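Local coordinates for protein inactive glucansucrase (Lactobacillus reuteri, PDB 5JBD) that is an inactive member of glycoside hydrolase family 70, a multidomain protein built round a TIM-type beta/alpha barrel and holding a calcium ion, at residues A[212-217]-A[243-248]; A[247-252]-A[823-828]; A[359-364]-A[507-512]. All blocks are in the same frame, centred on the assembly; numbering follows the deposited sequence.

Contact 1 (A[212-217]-A[243-248]); sequences ADSNYR and DIDNSN. With CA (calcium ion), chain C; GOL (glycerol), chain J.
The backbone N of R217 donates to D245 OD2 at 2.8 Å, the one direct hydrogen bond between the two segments. It reaches the oxygen from above the carboxylate, 35° out of its plane. Y216 lies next to this bond: its CB sits 3.6 Å from D245 OD2, while its ring meets S247 O and CA of N248 obliquely. A water adds a second bridge, donating to D245 OD2 at 2.6 Å, accepting from ND2 of N248 and hydrogen-bonding to S214 OG.

D245 is placed for this by the turn it starts. Its CG stands anti to the backbone N (chi1 -179°), and OD1 takes two bonds from S247. OG donates at 2.5 Å on the syn side, and the backbone N closes an Asx turn. The carboxylate is thus held from both oxygens, and these donors would be expected to stabilise its negative charge. In 212-217, S214 OG accepts from Y216 N in an ST turn, and the R217 side chain, extended from CG to NE, brings NH2 to A212 O at 2.7 Å; NE and NH2 also bond to Q841 O and A838 O, respectively. A glycerol lies beside the loop, taking N215 N on O1 and ND2 of N248 on O3; OD1 of N248 is turned instead to V250 N.

At the other end of 243-248, D243 binds the calcium ion through both carboxylate oxygens, together with E237, N287, N751 and a water that also donates to I244 O. Strand 242-244 runs between strands 752-753 and 841-845 of a six-stranded antiparallel sheet, with R217 and D245 resting on N842. The type I turn D245-N248 leads from that strand into helix 249-263, where Y216 packs on P249.

Contact 2 (A[247-252]-A[823-828]); sequences SNPVVQ and TGVAPD
P249, the first residue of helix 249-263, packs against an irregular loop, 823-828, that precedes strand 841-845. The helix start carries a classical N-cap: N248 OD1 accepts from V250 N at 2.8 Å and, weakly, from V251 N. P249 has the most surface buried here, and its ring meets the loop in two places. CG touches CG2 of V825 at 3.6 Å, an apolar contact, and CB lies at the same distance from A826 O.

D828 comes next. Its backbone N donates to P249 O at 3.0 Å in an almost straight bond, 169° at the hydrogen, although the N stands well above the carbonyl plane. Beyond the backbone, the D828 side chain lies alongside V250 and points the same way, while its OD1 bonds to T830 OG1. P827 lies against the same first turn of the helix, its CB 4.2 Å from CB of Q252, whose amide is held by Q295, D291 and N246 O.

At the far end, T823 turns its two branches to different tasks. OG1 accepts from V825 N in an ST turn, whereas CG2, anti to the carbonyl carbon, rests 3.3 Å from S247 O.

Contact 3 (A[359-364]-A[507-512]); sequences RDNIGN and NNNLLA
This is a packing contact between the barrel part of the protein and the antiparallel beta sheet next to it, made where a loop meets a beta hairpin. Residues 359-364 connect helix 343-354 to helix 364-367, within the stretch between barrel strands 340-341 and 385-388. Residues 507-512 hold the type I turn N507-L510, which joins strands 501-505 and 510-515, and the start of the second strand.

I362 has the largest buried surface of the contact and points its side chain at the hairpin. Its chi1 of -155° puts CG1 anti to the backbone N and CG2 between N and the carbonyl carbon, facing the turn. CG2 lies 3.6 Å from both N508 O and L510 N. CB and CG1 lie against N509 O, and CG1 also reaches CD2 of L511 at 4.0 Å, the two side chains meeting at a slant. The same CD2 of L511 comes closer to the backbone, 3.4 Å from I362 O. V352 and K505 pack on I362 as well, so that it is wedged between helix 343-354 and the hairpin.

Beside I362, N361 supplies the polar link. The side chains of N361 and N508 cross at about a right angle, with their amide planes 35° apart. N361 OD1 faces back into its own turn, taking G363 N at 2.9 Å as a cap for the turn that leads into the helix, and also meets K505 NZ. The same lysine nitrogen bonds to N508 OD1, so one charged group ties both asparagines together. N507 OD1 accepts from N509 N in an Asx turn. The amide nitrogen of N361 completes the link, donating to N508 O at 2.9 Å, tilted 20° from that carbonyl plane, and only weakly to N508 OD1 at 3.5 Å.

How the contacts relate
Contacts 1 and 2 are neighbours, with centres 10 Å apart, and share S247 and N248, the residues that lead from strand 242-244 into helix 249-263. They also touch where V251 packs on D245 and I244. The centre of contact 3 lies about 49 Å from the centres of both, and opposite contact 1 across the chain's centre, at the junction of the barrel with the antiparallel beta sheet beside it. In sequence it follows contact 1 but is nested within the long loop closed by contact 2. The chain thus returns, after building all eight barrel strands and that beta sheet, to the calcium-bearing sheet region, which is assembled from stretches far apart in sequence.

Contact 1 (A[212-217]-A[243-248])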
loop_
_atom_site.group_PDB
_atom_site.type_symbol
_atom_site.label_atom_id
_atom_site.label_comp_id
_atom_site.label_asym_id
_atom_site.label_seq_id
_atom_site.Cartn_x
_atom_site.Cartn_y
_atom_site.Cartn_z
ATOM N N ALA A 212 -25.232 10.407 -0.774
ATOM C CA ALA A 212 -23.996 9.827 -0.176
ATOM C C ALA A 212 -24.169 9.290 1.258
ATOM O O ALA A 212 -23.181 8.887 1.892
ATOM C CB ALA A 212 -22.866 10.852 -0.219
ATOM N N ASP A 213 -25.406 9.284 1.764
ATOM C CA ASP A 213 -25.694 8.752 3.088
ATOM C C ASP A 213 -25.507 7.236 3.142
ATOM O O ASP A 213 -25.610 6.542 2.119
ATOM C CB ASP A 213 -27.123 9.079 3.536
ATOM C CG ASP A 213 -27.331 10.552 3.862
ATOM O OD1 ASP A 213 -26.367 11.342 3.804
ATOM O OD2 ASP A 213 -28.489 10.920 4.171
ATOM N N SER A 214 -25.201 6.740 4.343
ATOM C CA SER A 214 -25.037 5.317 4.575
ATOM C C SER A 214 -25.523 4.943 5.980
ATOM O O SER A 214 -25.367 5.707 6.932
ATOM C CB SER A 214 -23.573 4.913 4.374
ATOM O OG SER A 214 -23.323 3.564 4.758
ATOM N N ASN A 215 -26.123 3.760 6.072
ATOM C CA ASN A 215 -26.474 3.133 7.349
ATOM C C ASN A 215 -25.301 2.311 7.915
ATOM O O ASN A 215 -25.452 1.721 8.966
ATOM C CB ASN A 215 -27.686 2.217 7.170
ATOM C CG ASN A 215 -28.957 2.980 6.858
ATOM O OD1 ASN A 215 -29.706 2.590 5.970
ATOM N ND2 ASN A 215 -29.198 4.083 7.567
ATOM N N TYR A 216 -24.172 2.257 7.210
ATOM C CA TYR A 216 -23.035 1.443 7.612
ATOM C C TYR A 216 -21.880 2.341 8.050
ATOM O O TYR A 216 -22.018 3.037 9.055
ATOM C CB TYR A 216 -22.726 0.421 6.512
ATOM C CG TYR A 216 -23.887 -0.542 6.421
ATOM C CD1 TYR A 216 -24.007 -1.586 7.331
ATOM C CD2 TYR A 216 -24.915 -0.354 5.495
ATOM C CE1 TYR A 216 -25.097 -2.440 7.308
ATOM C CE2 TYR A 216 -26.014 -1.218 5.453
ATOM C CZ TYR A 216 -26.101 -2.254 6.368
ATOM O OH TYR A 216 -27.175 -3.127 6.350
ATOM N N ARG A 217 -20.779 2.377 7.311
ATOM C CA ARG A 217 -19.590 3.097 7.748
ATOM C C ARG A 217 -19.183 2.720 9.189
ATOM O O ARG A 217 -18.857 3.595 10.001
ATOM C CB ARG A 217 -19.761 4.630 7.586
ATOM C CG ARG A 217 -19.913 5.101 6.132
ATOM C CD ARG A 217 -19.714 6.614 5.960
ATOM N NE ARG A 217 -19.795 7.023 4.551
ATOM C CZ ARG A 217 -20.769 7.763 3.977
ATOM N NH1 ARG A 217 -21.793 8.265 4.672
ATOM N NH2 ARG A 217 -20.701 8.023 2.675
ATOM N N ASP A 243 -11.031 5.740 1.321
ATOM C CA ASP A 243 -11.151 4.543 2.155
ATOM C C ASP A 243 -12.466 3.824 1.861
ATOM O O ASP A 243 -13.543 4.410 1.995
ATOM C CB ASP A 243 -11.080 4.910 3.637
ATOM C CG ASP A 243 -10.857 3.690 4.532
ATOM O OD1 ASP A 243 -9.741 3.167 4.512
ATOM O OD2 ASP A 243 -11.786 3.243 5.233
ATOM N N ILE A 244 -12.381 2.557 1.462
ATOM C CA ILE A 244 -13.576 1.798 1.088
ATOM C C ILE A 244 -14.316 1.319 2.336
ATOM O O ILE A 244 -13.694 0.812 3.282
ATOM C CB ILE A 244 -13.224 0.613 0.176
ATOM C CG1 ILE A 244 -12.498 1.091 -1.091
ATOM C CG2 ILE A 244 -14.478 -0.182 -0.183
ATOM C CD1 ILE A 244 -13.286 2.040 -1.981
ATOM N N ASP A 245 -15.644 1.484 2.347
ATOM C CA ASP A 245 -16.463 1.016 3.466
ATOM C C ASP A 245 -16.691 -0.505 3.382
ATOM O O ASP A 245 -17.704 -0.976 2.864
ATOM C CB ASP A 245 -17.792 1.747 3.565
ATOM C CG ASP A 245 -18.625 1.274 4.745
ATOM O OD1 ASP A 245 -18.080 0.573 5.639
ATOM O OD2 ASP A 245 -19.823 1.614 4.808
ATOM N N ASN A 246 -15.753 -1.249 3.959
ATOM C CA ASN A 246 -15.831 -2.715 3.995
ATOM C C ASN A 246 -16.813 -3.282 5.047
ATOM O O ASN A 246 -16.909 -4.501 5.193
ATOM C CB ASN A 246 -14.417 -3.315 4.128
ATOM C CG ASN A 246 -13.625 -3.247 2.814
ATOM O OD1 ASN A 246 -13.950 -3.953 1.849
ATOM N ND2 ASN A 246 -12.593 -2.422 2.767
ATOM N N SER A 247 -17.546 -2.418 5.755
ATOM C CA SER A 247 -18.712 -2.840 6.565
ATOM C C SER A 247 -20.022 -2.856 5.749
ATOM O O SER A 247 -21.025 -3.395 6.215
ATOM C CB SER A 247 -18.896 -1.923 7.763
ATOM O OG SER A 247 -19.427 -0.661 7.379
ATOM N N ASN A 248 -20.032 -2.251 4.560
ATOM C CA ASN A 248 -21.262 -2.200 3.745
ATOM C C ASN A 248 -21.515 -3.580 3.124
ATOM O O ASN A 248 -20.658 -4.072 2.393
ATOM C CB ASN A 248 -21.138 -1.117 2.665
ATOM C CG ASN A 248 -22.413 -0.948 1.849
ATOM O OD1 ASN A 248 -22.935 -1.920 1.299
ATOM N ND2 ASN A 248 -22.928 0.281 1.777
HETATM CA CA CA C . -9.950 1.204 5.891
HETATM C C1 GOL J . -25.974 2.016 2.692
HETATM O O1 GOL J . -26.906 2.554 3.629
HETATM C C2 GOL J . -26.003 2.801 1.378
HETATM O O2 GOL J . -24.695 3.330 1.110
HETATM C C3 GOL J . -26.424 1.891 0.228
HETATM O O3 GOL J . -25.418 0.888 0.012
HETATM O O HOH W 1 -21.629 2.386 3.064
HETATM O O HOH W 2 -11.148 0.208 4.053
#

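Contact 2 (A[247-252]-A[823-828])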
loop_
_atom_site.group_PDB
_atom_site.type_symbol
_atom_site.label_atom_id
_atom_site.label_comp_id
_atom_site.label_asym_id
_atom_site.label_seq_id
_atom_site.Cartn_x
_atom_site.Cartn_y
_atom_site.Cartn_z
ATOM N N SER A 247 -17.546 -2.418 5.755
ATOM C CA SER A 247 -18.712 -2.840 6.565
ATOM C C SER A 247 -20.022 -2.856 5.749
ATOM O O SER A 247 -21.025 -3.395 6.215
ATOM C CB SER A 247 -18.896 -1.923 7.763
ATOM O OG SER A 247 -19.427 -0.661 7.379
ATOM N N ASN A 248 -20.032 -2.251 4.560
ATOM C CA ASN A 248 -21.262 -2.200 3.745
ATOM C C ASN A 248 -21.515 -3.580 3.124
ATOM O O ASN A 248 -20.658 -4.072 2.393
ATOM C CB ASN A 248 -21.138 -1.117 2.665
ATOM C CG ASN A 248 -22.413 -0.948 1.849
ATOM O OD1 ASN A 248 -22.935 -1.920 1.299
ATOM N ND2 ASN A 248 -22.928 0.281 1.777
ATOM N N PRO A 249 -22.688 -4.203 3.391
ATOM C CA PRO A 249 -22.955 -5.544 2.829
ATOM C C PRO A 249 -22.848 -5.669 1.309
ATOM O O PRO A 249 -22.459 -6.732 0.814
ATOM C CB PRO A 249 -24.386 -5.857 3.294
ATOM C CG PRO A 249 -24.577 -5.022 4.501
ATOM C CD PRO A 249 -23.792 -3.759 4.251
ATOM N N VAL A 250 -23.164 -4.600 0.577
ATOM C CA VAL A 250 -23.001 -4.582 -0.893
ATOM C C VAL A 250 -21.517 -4.604 -1.279
ATOM O O VAL A 250 -21.118 -5.320 -2.208
ATOM C CB VAL A 250 -23.756 -3.395 -1.564
ATOM C CG1 VAL A 250 -23.511 -3.375 -3.070
ATOM C CG2 VAL A 250 -25.262 -3.476 -1.287
ATOM N N VAL A 251 -20.699 -3.840 -0.561
ATOM C CA VAL A 251 -19.256 -3.861 -0.766
ATOM C C VAL A 251 -18.695 -5.254 -0.430
ATOM O O VAL A 251 -17.811 -5.769 -1.140
ATOM C CB VAL A 251 -18.545 -2.755 0.044
ATOM C CG1 VAL A 251 -17.022 -2.862 -0.085
ATOM C CG2 VAL A 251 -19.000 -1.387 -0.445
ATOM N N GLN A 252 -19.215 -5.873 0.625
ATOM C CA GLN A 252 -18.719 -7.198 1.040
ATOM C C GLN A 252 -18.991 -8.227 -0.055
ATOM O O GLN A 252 -18.118 -9.042 -0.356
ATOM C CB GLN A 252 -19.321 -7.623 2.378
ATOM C CG GLN A 252 -18.817 -6.772 3.534
ATOM C CD GLN A 252 -19.364 -7.185 4.885
ATOM O OE1 GLN A 252 -20.234 -8.051 4.998
ATOM N NE2 GLN A 252 -18.839 -6.564 5.932
ATOM N N THR A 823 -21.665 -6.428 11.345
ATOM C CA THR A 823 -23.011 -5.894 10.989
ATOM C C THR A 823 -24.203 -6.718 11.439
ATOM O O THR A 823 -25.303 -6.175 11.571
ATOM C CB THR A 823 -23.164 -5.767 9.472
ATOM O OG1 THR A 823 -22.965 -7.054 8.861
ATOM C CG2 THR A 823 -22.173 -4.776 8.931
ATOM N N GLY A 824 -24.001 -8.022 11.636
ATOM C CA GLY A 824 -25.102 -8.950 11.875
ATOM C C GLY A 824 -25.974 -9.244 10.657
ATOM O O GLY A 824 -27.040 -9.830 10.822
ATOM N N VAL A 825 -25.525 -8.874 9.448
ATOM C CA VAL A 825 -26.237 -9.211 8.205
ATOM C C VAL A 825 -25.291 -9.836 7.185
ATOM O O VAL A 825 -24.065 -9.696 7.289
ATOM C CB VAL A 825 -26.971 -7.997 7.581
ATOM C CG1 VAL A 825 -28.020 -7.453 8.544
ATOM C CG2 VAL A 825 -26.006 -6.898 7.176
ATOM N N ALA A 826 -25.871 -10.558 6.220
ATOM C CA ALA A 826 -25.082 -11.239 5.195
ATOM C C ALA A 826 -24.666 -10.267 4.098
ATOM O O ALA A 826 -25.338 -9.253 3.881
ATOM C CB ALA A 826 -25.852 -12.400 4.595
ATOM N N PRO A 827 -23.558 -10.570 3.394
ATOM C CA PRO A 827 -23.275 -9.835 2.153
ATOM C C PRO A 827 -24.503 -9.851 1.215
ATOM O O PRO A 827 -25.264 -10.833 1.199
ATOM C CB PRO A 827 -22.099 -10.591 1.538
ATOM C CG PRO A 827 -21.449 -11.305 2.682
ATOM C CD PRO A 827 -22.549 -11.606 3.669
ATOM N N ASP A 828 -24.690 -8.751 0.500
ATOM C CA ASP A 828 -25.916 -8.461 -0.254
ATOM C C ASP A 828 -25.576 -8.481 -1.742
ATOM O O ASP A 828 -25.024 -7.509 -2.262
ATOM C CB ASP A 828 -26.451 -7.086 0.154
ATOM C CG ASP A 828 -27.766 -6.718 -0.539
ATOM O OD1 ASP A 828 -28.301 -7.498 -1.368
ATOM O OD2 ASP A 828 -28.243 -5.610 -0.257
#

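Contact 3 (A[359-364]-A[507-512])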
loop_
_atom_site.group_PDB
_atom_site.type_symbol
_atom_site.label_atom_id
_atom_site.label_comp_id
_atom_site.label_asym_id
_atom_site.label_seq_id
_atom_site.Cartn_x
_atom_site.Cartn_y
_atom_site.Cartn_z
ATOM N N ARG A 359 23.071 -2.538 19.336
ATOM C CA ARG A 359 22.420 -3.802 18.947
ATOM C C ARG A 359 21.831 -4.485 20.174
ATOM O O ARG A 359 22.481 -4.546 21.213
ATOM C CB ARG A 359 23.411 -4.760 18.289
ATOM C CG ARG A 359 23.846 -4.291 16.920
ATOM C CD ARG A 359 24.908 -5.183 16.317
ATOM N NE ARG A 359 25.346 -4.615 15.041
ATOM C CZ ARG A 359 26.447 -4.943 14.364
ATOM N NH1 ARG A 359 27.272 -5.893 14.786
ATOM N NH2 ARG A 359 26.706 -4.313 13.219
ATOM N N ASP A 360 20.597 -4.974 20.052
ATOM C CA ASP A 360 19.995 -5.800 21.088
ATOM C C ASP A 360 20.740 -7.127 21.167
ATOM O O ASP A 360 21.465 -7.501 20.240
ATOM C CB ASP A 360 18.519 -6.053 20.816
ATOM C CG ASP A 360 17.648 -4.787 20.915
ATOM O OD1 ASP A 360 18.135 -3.678 21.230
ATOM O OD2 ASP A 360 16.426 -4.932 20.703
ATOM N N ASN A 361 20.599 -7.817 22.298
ATOM C CA ASN A 361 21.330 -9.047 22.528
ATOM C C ASN A 361 20.937 -10.150 21.544
ATOM O O ASN A 361 19.772 -10.270 21.157
ATOM C CB ASN A 361 21.121 -9.541 23.962
ATOM C CG ASN A 361 22.041 -10.687 24.308
ATOM O OD1 ASN A 361 21.642 -11.857 24.265
ATOM N ND2 ASN A 361 23.296 -10.366 24.601
ATOM N N ILE A 362 21.928 -10.949 21.155
ATOM C CA ILE A 362 21.742 -12.093 20.259
ATOM C C ILE A 362 20.585 -13.030 20.686
ATOM O O ILE A 362 19.877 -13.597 19.844
ATOM C CB ILE A 362 23.072 -12.881 20.102
ATOM C CG1 ILE A 362 23.119 -13.663 18.779
ATOM C CG2 ILE A 362 23.325 -13.801 21.296
ATOM C CD1 ILE A 362 23.281 -12.796 17.542
ATOM N N GLY A 363 20.397 -13.182 21.990
ATOM C CA GLY A 363 19.324 -14.026 22.525
ATOM C C GLY A 363 17.898 -13.617 22.172
ATOM O O GLY A 363 16.977 -14.437 22.269
ATOM N N ASN A 364 17.699 -12.357 21.795
ATOM C CA ASN A 364 16.391 -11.898 21.316
ATOM C C ASN A 364 15.893 -12.676 20.088
ATOM O O ASN A 364 14.697 -12.805 19.909
ATOM C CB ASN A 364 16.391 -10.397 21.013
ATOM C CG ASN A 364 16.430 -9.536 22.265
ATOM O OD1 ASN A 364 16.785 -9.991 23.346
ATOM N ND2 ASN A 364 16.085 -8.261 22.108
ATOM N N ASN A 507 27.991 -17.887 23.599
ATOM C CA ASN A 507 28.565 -16.901 24.514
ATOM C C ASN A 507 27.581 -15.751 24.517
ATOM O O ASN A 507 26.518 -15.900 23.937
ATOM C CB ASN A 507 30.012 -16.508 24.110
ATOM C CG ASN A 507 30.097 -15.832 22.739
ATOM O OD1 ASN A 507 29.264 -14.998 22.385
ATOM N ND2 ASN A 507 31.121 -16.192 21.966
ATOM N N ASN A 508 27.903 -14.607 25.121
ATOM C CA ASN A 508 26.892 -13.555 25.282
ATOM C C ASN A 508 26.413 -12.929 23.964
ATOM O O ASN A 508 25.320 -12.363 23.929
ATOM C CB ASN A 508 27.368 -12.445 26.236
ATOM C CG ASN A 508 26.216 -11.570 26.754
ATOM O OD1 ASN A 508 25.103 -12.058 27.023
ATOM N ND2 ASN A 508 26.466 -10.262 26.854
ATOM N N ASN A 509 27.202 -13.057 22.893
ATOM C CA ASN A 509 26.866 -12.447 21.607
ATOM C C ASN A 509 26.839 -13.404 20.414
ATOM O O ASN A 509 26.824 -12.945 19.277
ATOM C CB ASN A 509 27.847 -11.300 21.330
ATOM C CG ASN A 509 27.905 -10.311 22.473
ATOM O OD1 ASN A 509 26.897 -9.715 22.843
ATOM N ND2 ASN A 509 29.068 -10.176 23.077
ATOM N N LEU A 510 26.769 -14.713 20.660
ATOM C CA LEU A 510 26.817 -15.710 19.589
ATOM C C LEU A 510 25.839 -16.832 19.891
ATOM O O LEU A 510 25.825 -17.340 21.012
ATOM C CB LEU A 510 28.233 -16.275 19.479
ATOM C CG LEU A 510 28.515 -17.414 18.478
ATOM C CD1 LEU A 510 28.589 -16.880 17.056
ATOM C CD2 LEU A 510 29.817 -18.093 18.844
ATOM N N LEU A 511 25.041 -17.236 18.895
ATOM C CA LEU A 511 24.185 -18.403 19.058
ATOM C C LEU A 511 24.302 -19.407 17.927
ATOM O O LEU A 511 24.795 -19.081 16.837
ATOM C CB LEU A 511 22.743 -17.967 19.280
ATOM C CG LEU A 511 21.884 -17.403 18.150
ATOM C CD1 LEU A 511 21.471 -18.462 17.128
ATOM C CD2 LEU A 511 20.640 -16.776 18.766
ATOM N N ALA A 512 23.848 -20.626 18.219
ATOM C CA ALA A 512 23.709 -21.720 17.259
ATOM C C ALA A 512 22.230 -22.055 17.129
ATOM O O ALA A 512 21.537 -22.271 18.146
ATOM C CB ALA A 512 24.499 -22.939 17.719
#